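Local coordinates for protein sialidase B (Streptococcus pneumoniae serotype 4, PDB 4XJW) that cleaves terminal alpha-linked sialic acids from oligosaccharides, glycoproteins and glycolipids, and acts as an intramolecular trans-sialidase, at residues Gln32-Lys37 against Ile170-Lys175; Pro3-Gly8 against Ser21-Lys26. The protein carries 1 engineered substitution. All blocks are in the same frame, centred on the assembly; numbering follows the deposited sequence.

Overall arrangement
Both contacts belong to the N-terminal sialidase domain, a beta-sandwich of the concanavalin type, and lie away from the annotated catalytic and ligand sites. Their centres are about 10 Å apart. Along the chain, contact 2 (3-8 with 21-26) is complete before contact 1 (32-37 with 170-175) begins, and strand 32-39 is the next regular element after helix 20-23. Strand 166-173 runs between strands 5-13 and 32-39 in one antiparallel sheet; contact 1 pairs it with strand 32-39, while contact 2 packs a short helix on the start of strand 5-13. Asn174 ND2 and Lys26 O, and Ile4 N and Leu172 O, are probably hydrogen-bonded, bringing the N-terminal residues beside strand 166-173, more than 150 residues later.

Contact 1: Gln32-Lys37 against Ile170-Lys175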
ATOM      1  N   GLN A  32      18.589  -7.693  27.020  1.00 16.35           N
ATOM      2  CA  GLN A  32      17.278  -8.125  27.499  1.00 15.12           C
ATOM      3  C   GLN A  32      16.286  -8.237  26.353  1.00 15.61           C
ATOM      4  O   GLN A  32      16.411  -7.560  25.333  1.00 17.41           O
ATOM      5  CB  GLN A  32      16.725  -7.158  28.555  1.00 13.95           C
ATOM      6  CG  GLN A  32      17.162  -7.444  29.996  1.00 15.92           C
ATOM      7  CD  GLN A  32      18.582  -6.991  30.299  1.00 20.19           C
ATOM      8  OE1 GLN A  32      19.075  -6.017  29.726  1.00 15.72           O
ATOM      9  NE2 GLN A  32      19.248  -7.698  31.215  1.00 17.54           N
ATOM     10  N   THR A  33      15.298  -9.100  26.535  1.00 14.91           N
ATOM     11  CA  THR A  33      14.185  -9.194  25.607  1.00 13.35           C
ATOM     12  C   THR A  33      12.912  -9.125  26.417  1.00 17.03           C
ATOM     13  O   THR A  33      12.787  -9.808  27.435  1.00 16.61           O
ATOM     14  CB  THR A  33      14.238 -10.506  24.817  1.00 13.80           C
ATOM     15  OG1 THR A  33      15.407 -10.498  23.995  1.00 16.48           O
ATOM     16  CG2 THR A  33      13.011 -10.663  23.934  1.00 17.09           C
ATOM     17  N   VAL A  34      11.976  -8.289  25.975  1.00 14.60           N
ATOM     18  CA  VAL A  34      10.661  -8.200  26.599  1.00 15.00           C
ATOM     19  C   VAL A  34       9.637  -8.776  25.626  1.00 17.80           C
ATOM     20  O   VAL A  34       9.602  -8.388  24.460  1.00 14.65           O
ATOM     21  CB  VAL A  34      10.291  -6.743  26.939  1.00 12.09           C
ATOM     22  CG1 VAL A  34       8.904  -6.692  27.564  1.00 14.38           C
ATOM     23  CG2 VAL A  34      11.322  -6.132  27.872  1.00 18.99           C
ATOM     24  N   VAL A  35       8.825  -9.724  26.091  1.00 13.16           N
ATOM     25  CA  VAL A  35       7.716 -10.225  25.292  1.00 12.86           C
ATOM     26  C   VAL A  35       6.417  -9.882  25.997  1.00 18.17           C
ATOM     27  O   VAL A  35       6.235 -10.199  27.177  1.00 21.51           O
ATOM     28  CB  VAL A  35       7.807 -11.744  25.069  1.00 15.64           C
ATOM     29  CG1 VAL A  35       6.592 -12.232  24.304  1.00 16.93           C
ATOM     30  CG2 VAL A  35       9.065 -12.092  24.299  1.00 16.23           C
ATOM     31  N   MET A  36       5.525  -9.204  25.286  1.00 15.15           N
ATOM     32  CA  MET A  36       4.297  -8.697  25.887  1.00 18.32           C
ATOM     33  C   MET A  36       3.111  -8.987  24.985  1.00 19.04           C
ATOM     34  O   MET A  36       3.083  -8.554  23.835  1.00 20.76           O
ATOM     35  CB  MET A  36       4.386  -7.188  26.092  1.00 20.67           C
ATOM     36  CG  MET A  36       4.611  -6.755  27.517  1.00 30.01           C
ATOM     37  SD  MET A  36       4.312  -4.988  27.706  1.00 31.38           S
ATOM     38  CE  MET A  36       2.690  -4.879  26.975  1.00 24.11           C
ATOM     39  N   LYS A  37       2.137  -9.729  25.498  1.00 15.73           N
ATOM     40  CA  LYS A  37       0.860  -9.884  24.815  1.00 14.15           C
ATOM     41  C   LYS A  37      -0.146  -8.966  25.490  1.00 17.59           C
ATOM     42  O   LYS A  37      -0.405  -9.094  26.693  1.00 19.09           O
ATOM     43  CB  LYS A  37       0.405 -11.342  24.833  1.00 17.70           C
ATOM     44  CG  LYS A  37       1.152 -12.184  23.805  1.00 22.86           C
ATOM     45  CD  LYS A  37       0.940 -13.673  23.997  1.00 29.95           C
ATOM     46  CE  LYS A  37       1.558 -14.450  22.838  1.00 27.55           C
ATOM     47  NZ  LYS A  37       0.923 -14.094  21.521  1.00 23.09           N
ATOM     48  N   ILE A 170       3.304 -11.231  30.100  1.00 22.56           N
ATOM     49  CA  ILE A 170       4.560 -10.509  29.931  1.00 22.65           C
ATOM     50  C   ILE A 170       5.740 -11.338  30.439  1.00 27.34           C
ATOM     51  O   ILE A 170       5.698 -11.887  31.543  1.00 27.09           O
ATOM     52  CB  ILE A 170       4.535  -9.116  30.592  1.00 23.53           C
ATOM     53  CG1 ILE A 170       5.879  -8.414  30.383  1.00 23.69           C
ATOM     54  CG2 ILE A 170       4.185  -9.206  32.078  1.00 26.82           C
ATOM     55  CD1 ILE A 170       5.914  -7.009  30.903  1.00 24.48           C
ATOM     56  N   SER A 171       6.779 -11.445  29.612  1.00 20.51           N
ATOM     57  CA  SER A 171       7.967 -12.224  29.949  1.00 22.99           C
ATOM     58  C   SER A 171       9.222 -11.385  29.722  1.00 20.59           C
ATOM     59  O   SER A 171       9.274 -10.586  28.790  1.00 17.74           O
ATOM     60  CB  SER A 171       8.034 -13.494  29.097  1.00 23.20           C
ATOM     61  OG  SER A 171       6.841 -14.243  29.190  1.00 28.06           O
ATOM     62  N   LEU A 172      10.230 -11.574  30.570  1.00 19.45           N
ATOM     63  CA  LEU A 172      11.504 -10.867  30.441  1.00 21.44           C
ATOM     64  C   LEU A 172      12.614 -11.915  30.381  1.00 24.85           C
ATOM     65  O   LEU A 172      12.610 -12.872  31.157  1.00 25.20           O
ATOM     66  CB  LEU A 172      11.714  -9.945  31.647  1.00 23.42           C
ATOM     67  CG  LEU A 172      12.745  -8.811  31.769  1.00 30.06           C
ATOM     68  CD1 LEU A 172      14.158  -9.206  31.341  1.00 32.07           C
ATOM     69  CD2 LEU A 172      12.280  -7.557  31.039  1.00 28.69           C
ATOM     70  N   PHE A 173      13.558 -11.732  29.465  1.00 18.93           N
ATOM     71  CA  PHE A 173      14.699 -12.632  29.327  1.00 19.57           C
ATOM     72  C   PHE A 173      16.009 -11.859  29.428  1.00 21.20           C
ATOM     73  O   PHE A 173      16.124 -10.761  28.883  1.00 18.00           O
ATOM     74  CB  PHE A 173      14.657 -13.355  27.981  1.00 18.46           C
ATOM     75  CG  PHE A 173      13.348 -14.024  27.688  1.00 23.28           C
ATOM     76  CD1 PHE A 173      12.283 -13.300  27.169  1.00 21.05           C
ATOM     77  CD2 PHE A 173      13.176 -15.377  27.940  1.00 24.55           C
ATOM     78  CE1 PHE A 173      11.075 -13.916  26.896  1.00 22.20           C
ATOM     79  CE2 PHE A 173      11.969 -15.998  27.672  1.00 28.52           C
ATOM     80  CZ  PHE A 173      10.916 -15.266  27.152  1.00 28.72           C
ATOM     81  N   ASN A 174      16.996 -12.423  30.125  1.00 19.46           N
ATOM     82  CA  ASN A 174      18.329 -11.821  30.175  1.00 17.74           C
ATOM     83  C   ASN A 174      19.195 -12.243  28.985  1.00 20.33           C
ATOM     84  O   ASN A 174      20.324 -12.716  29.140  1.00 21.00           O
ATOM     85  CB  ASN A 174      19.024 -12.137  31.504  1.00 16.74           C
ATOM     86  CG  ASN A 174      18.464 -11.328  32.667  1.00 17.46           C
ATOM     87  OD1 ASN A 174      18.119 -10.152  32.517  1.00 18.49           O
ATOM     88  ND2 ASN A 174      18.398 -11.949  33.841  1.00 18.67           N
ATOM     89  N   LYS A 175      18.645 -12.057  27.792  1.00 17.06           N
ATOM     90  CA  LYS A 175      19.337 -12.353  26.559  1.00 17.75           C
ATOM     91  C   LYS A 175      18.667 -11.547  25.451  1.00 18.34           C
ATOM     92  O   LYS A 175      17.483 -11.220  25.548  1.00 19.05           O
ATOM     93  CB  LYS A 175      19.211 -13.847  26.267  1.00 20.74           C
ATOM     94  CG  LYS A 175      19.936 -14.339  25.022  1.00 27.36           C
ATOM     95  CD  LYS A 175      19.675 -15.827  24.808  1.00 30.95           C
ATOM     96  CE  LYS A 175      20.130 -16.275  23.429  1.00 34.13           C
ATOM     97  NZ  LYS A 175      19.696 -17.674  23.128  1.00 44.43           N
TER
HETATM   98  O   HOH W   1       5.106 -12.996  27.616  1.00 29.91           O
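Phe173 meets strand 32-37 by the edge of its ring: Val35 CG2 lies near the ring plane, 3.8 Å from CE1, and Thr33 O also approaches the rim, at CD1. The Gln32 and Asn174 side chains run alongside each other, with their amides nearly perpendicular (89°). Gln32 NE2 gives a nearly straight hydrogen bond to Asn174 OD1 (3.0 Å, 174° at the hydrogen); the acceptor lies in the Gln32 amide plane, whereas the donor is tilted from that of Asn174. Asn174 ND2 is hydrogen-bonded to Lys26 O and Asn174 OD1 to Ser28 N, which together would limit rotation of the amide. The strands are antiparallel neighbours in one sheet of a concanavalin-type beta-sandwich, with Val35 N to Ser171 O (2.9 Å) and Ser171 N to Val35 O (2.8 Å) forming a hydrogen-bonded pair. Val34, Met36, Ile170 and Leu172 share the face toward the second sheet, where apolar residues suit the interior: Met36 CG packs 3.5 Å from Ile170 CG1, and both side chains reach strand 46-53. With Thr33 OG1 beside its own backbone N (chi1 -65°), the hydroxyl reaches a lone pair of Lys175 O at 2.7 Å, and Thr33 OG1 is also hydrogen-bonded to Ile177 N.

Contact 2: Pro3-Gly8 against Ser21-Lys26; sequences PIFQGG and SLLLDK
Ile4 and Phe5 both direct their side chains toward residues 21-26, where a short, weakly bonded helix and the turn after it lie against the first residues of the chain, at the start of strand 5-13 in a concanavalin-like beta-sandwich. Ile4 crosses Lys26 at a slant. Its CG1 branch sits between backbone N and carbonyl carbon (chi1 64°), and this carries CD1 to 3.6 Å from Lys26 CB. The same methyl meets Leu23 CD1 at 3.8 Å. Leucine suits this place because its end turns in between the two neighbours: Leu23 CD1 also packs 3.7 Å from Phe5 CB. Leu23 thus lies between the two sheets, touching Phe50 and Ala148 of one and Phe5 and Leu172 of the other. The ring of Phe5 reaches Leu22, whose CB lies 3.9 Å from Phe5 CE1; the two side chains are set obliquely to each other. Leu23 CD1 is likewise oblique to the ring, and one ring face carries Gly7 N of the same strand, displaced toward the rim. Lys26 suits a border position: its CB methylene packs on Ile4, while the bent chain leads the ammonium group away to a salt bridge, Lys26 NZ to Asp25 OD1 at 3.0 Å. The polar link between the segments is indirect: a water donates to Ile4 O at 2.7 Å and, more weakly, to Leu22 O at 3.5 Å.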
ATOM      1  N   PRO A   3      12.310 -17.369  30.861  1.00 35.50           N
ATOM      2  CA  PRO A   3      12.147 -15.987  31.321  1.00 29.34           C
ATOM      3  C   PRO A   3      12.494 -15.837  32.803  1.00 33.90           C
ATOM      4  O   PRO A   3      12.199 -16.730  33.596  1.00 35.22           O
ATOM      5  CB  PRO A   3      10.659 -15.713  31.087  1.00 32.08           C
ATOM      6  CG  PRO A   3      10.014 -17.058  31.051  1.00 33.57           C
ATOM      7  CD  PRO A   3      11.032 -17.980  30.453  1.00 31.62           C
ATOM      8  N   ILE A   4      13.125 -14.723  33.164  1.00 29.59           N
ATOM      9  CA  ILE A   4      13.459 -14.449  34.556  1.00 32.51           C
ATOM     10  C   ILE A   4      12.226 -13.960  35.295  1.00 31.24           C
ATOM     11  O   ILE A   4      12.198 -13.911  36.528  1.00 32.61           O
ATOM     12  CB  ILE A   4      14.549 -13.365  34.675  1.00 33.28           C
ATOM     13  CG1 ILE A   4      14.030 -12.027  34.133  1.00 28.26           C
ATOM     14  CG2 ILE A   4      15.803 -13.802  33.944  1.00 32.66           C
ATOM     15  CD1 ILE A   4      14.904 -10.833  34.465  1.00 29.75           C
ATOM     16  N   PHE A   5      11.212 -13.583  34.524  1.00 27.24           N
ATOM     17  CA  PHE A   5       9.941 -13.135  35.069  1.00 24.13           C
ATOM     18  C   PHE A   5       8.851 -13.449  34.058  1.00 28.64           C
ATOM     19  O   PHE A   5       9.072 -13.366  32.846  1.00 26.46           O
ATOM     20  CB  PHE A   5       9.954 -11.636  35.362  1.00 27.91           C
ATOM     21  CG  PHE A   5       8.584 -11.062  35.579  1.00 31.82           C
ATOM     22  CD1 PHE A   5       7.882 -11.340  36.745  1.00 31.47           C
ATOM     23  CD2 PHE A   5       7.984 -10.275  34.609  1.00 29.74           C
ATOM     24  CE1 PHE A   5       6.611 -10.828  36.946  1.00 31.23           C
ATOM     25  CE2 PHE A   5       6.720  -9.759  34.800  1.00 25.87           C
ATOM     26  CZ  PHE A   5       6.029 -10.037  35.973  1.00 26.79           C
ATOM     27  N   GLN A   6       7.680 -13.817  34.565  1.00 26.79           N
ATOM     28  CA  GLN A   6       6.549 -14.121  33.716  1.00 24.99           C
ATOM     29  C   GLN A   6       5.257 -14.009  34.505  1.00 32.51           C
ATOM     30  O   GLN A   6       5.055 -14.727  35.485  1.00 33.64           O
ATOM     31  CB  GLN A   6       6.696 -15.523  33.134  1.00 30.41           C
ATOM     32  CG  GLN A   6       5.596 -15.900  32.167  1.00 34.41           C
ATOM     33  CD  GLN A   6       5.897 -17.185  31.434  1.00 38.08           C
ATOM     34  OE1 GLN A   6       6.018 -18.247  32.043  1.00 44.56           O
ATOM     35  NE2 GLN A   6       6.037 -17.093  30.116  1.00 40.58           N
ATOM     36  N   GLY A   7       4.387 -13.097  34.082  1.00 25.83           N
ATOM     37  CA  GLY A   7       3.130 -12.870  34.772  1.00 27.62           C
ATOM     38  C   GLY A   7       2.054 -12.460  33.792  1.00 31.07           C
ATOM     39  O   GLY A   7       2.359 -12.098  32.656  1.00 31.41           O
ATOM     40  N   GLY A   8       0.797 -12.501  34.217  1.00 27.86           N
ATOM     41  CA  GLY A   8      -0.277 -12.171  33.304  1.00 27.43           C
ATOM     42  C   GLY A   8      -1.607 -11.786  33.913  1.00 32.13           C
ATOM     43  O   GLY A   8      -1.739 -11.680  35.130  1.00 33.95           O
ATOM     44  N   SER A  21       9.533  -6.181  42.981  1.00 26.26           N
ATOM     45  CA  SER A  21      10.062  -7.290  43.767  1.00 30.05           C
ATOM     46  C   SER A  21      10.237  -8.557  42.931  1.00 32.12           C
ATOM     47  O   SER A  21      11.083  -9.402  43.234  1.00 34.05           O
ATOM     48  CB  SER A  21       9.158  -7.580  44.967  1.00 31.43           C
ATOM     49  OG  SER A  21       7.860  -7.948  44.552  1.00 38.27           O
ATOM     50  N   LEU A  22       9.438  -8.675  41.875  1.00 30.15           N
ATOM     51  CA  LEU A  22       9.426  -9.871  41.041  1.00 32.90           C
ATOM     52  C   LEU A  22      10.464  -9.823  39.921  1.00 28.09           C
ATOM     53  O   LEU A  22      10.675 -10.813  39.221  1.00 33.29           O
ATOM     54  CB  LEU A  22       8.033 -10.065  40.446  1.00 30.28           C
ATOM     55  CG  LEU A  22       6.937 -10.334  41.468  1.00 35.34           C
ATOM     56  CD1 LEU A  22       5.560 -10.254  40.819  1.00 34.95           C
ATOM     57  CD2 LEU A  22       7.162 -11.692  42.115  1.00 34.28           C
ATOM     58  N   LEU A  23      11.119  -8.677  39.759  1.00 29.11           N
ATOM     59  CA  LEU A  23      11.882  -8.432  38.541  1.00 23.52           C
ATOM     60  C   LEU A  23      13.277  -7.830  38.756  1.00 22.15           C
ATOM     61  O   LEU A  23      14.247  -8.281  38.152  1.00 23.17           O
ATOM     62  CB  LEU A  23      11.043  -7.558  37.591  1.00 25.08           C
ATOM     63  CG  LEU A  23      11.529  -7.287  36.168  1.00 26.70           C
ATOM     64  CD1 LEU A  23      12.057  -8.559  35.538  1.00 30.73           C
ATOM     65  CD2 LEU A  23      10.396  -6.708  35.333  1.00 32.10           C
ATOM     66  N   LEU A  24      13.392  -6.829  39.625  1.00 25.97           N
ATOM     67  CA  LEU A  24      14.626  -6.042  39.693  1.00 22.90           C
ATOM     68  C   LEU A  24      15.900  -6.796  40.095  1.00 29.32           C
ATOM     69  O   LEU A  24      16.981  -6.523  39.566  1.00 27.65           O
ATOM     70  CB  LEU A  24      14.433  -4.795  40.560  1.00 25.96           C
ATOM     71  CG  LEU A  24      13.438  -3.811  39.958  1.00 22.74           C
ATOM     72  CD1 LEU A  24      13.239  -2.630  40.875  1.00 29.07           C
ATOM     73  CD2 LEU A  24      13.915  -3.357  38.593  1.00 23.38           C
ATOM     74  N   ASP A  25      15.784  -7.739  41.021  1.00 29.93           N
ATOM     75  CA  ASP A  25      16.951  -8.524  41.414  1.00 31.65           C
ATOM     76  C   ASP A  25      17.361  -9.527  40.330  1.00 31.40           C
ATOM     77  O   ASP A  25      18.505  -9.991  40.293  1.00 32.36           O
ATOM     78  CB  ASP A  25      16.715  -9.224  42.755  1.00 31.45           C
ATOM     79  CG  ASP A  25      15.251  -9.547  43.004  1.00 43.28           C
ATOM     80  OD1 ASP A  25      14.527  -9.888  42.037  1.00 37.82           O
ATOM     81  OD2 ASP A  25      14.819  -9.463  44.178  1.00 46.05           O
ATOM     82  N   LYS A  26      16.426  -9.843  39.438  1.00 31.07           N
ATOM     83  CA  LYS A  26      16.660 -10.826  38.387  1.00 31.37           C
ATOM     84  C   LYS A  26      17.330 -10.210  37.164  1.00 28.32           C
ATOM     85  O   LYS A  26      17.946 -10.920  36.369  1.00 29.13           O
ATOM     86  CB  LYS A  26      15.339 -11.459  37.952  1.00 29.70           C
ATOM     87  CG  LYS A  26      14.268 -11.504  39.036  1.00 37.87           C
ATOM     88  CD  LYS A  26      14.595 -12.545  40.092  1.00 37.86           C
ATOM     89  CE  LYS A  26      13.325 -13.146  40.700  1.00 41.17           C
ATOM     90  NZ  LYS A  26      12.596 -12.192  41.591  1.00 36.62           N
TER
HETATM   91  O   HOH W   2      10.637 -14.252  38.658  1.00 41.42           O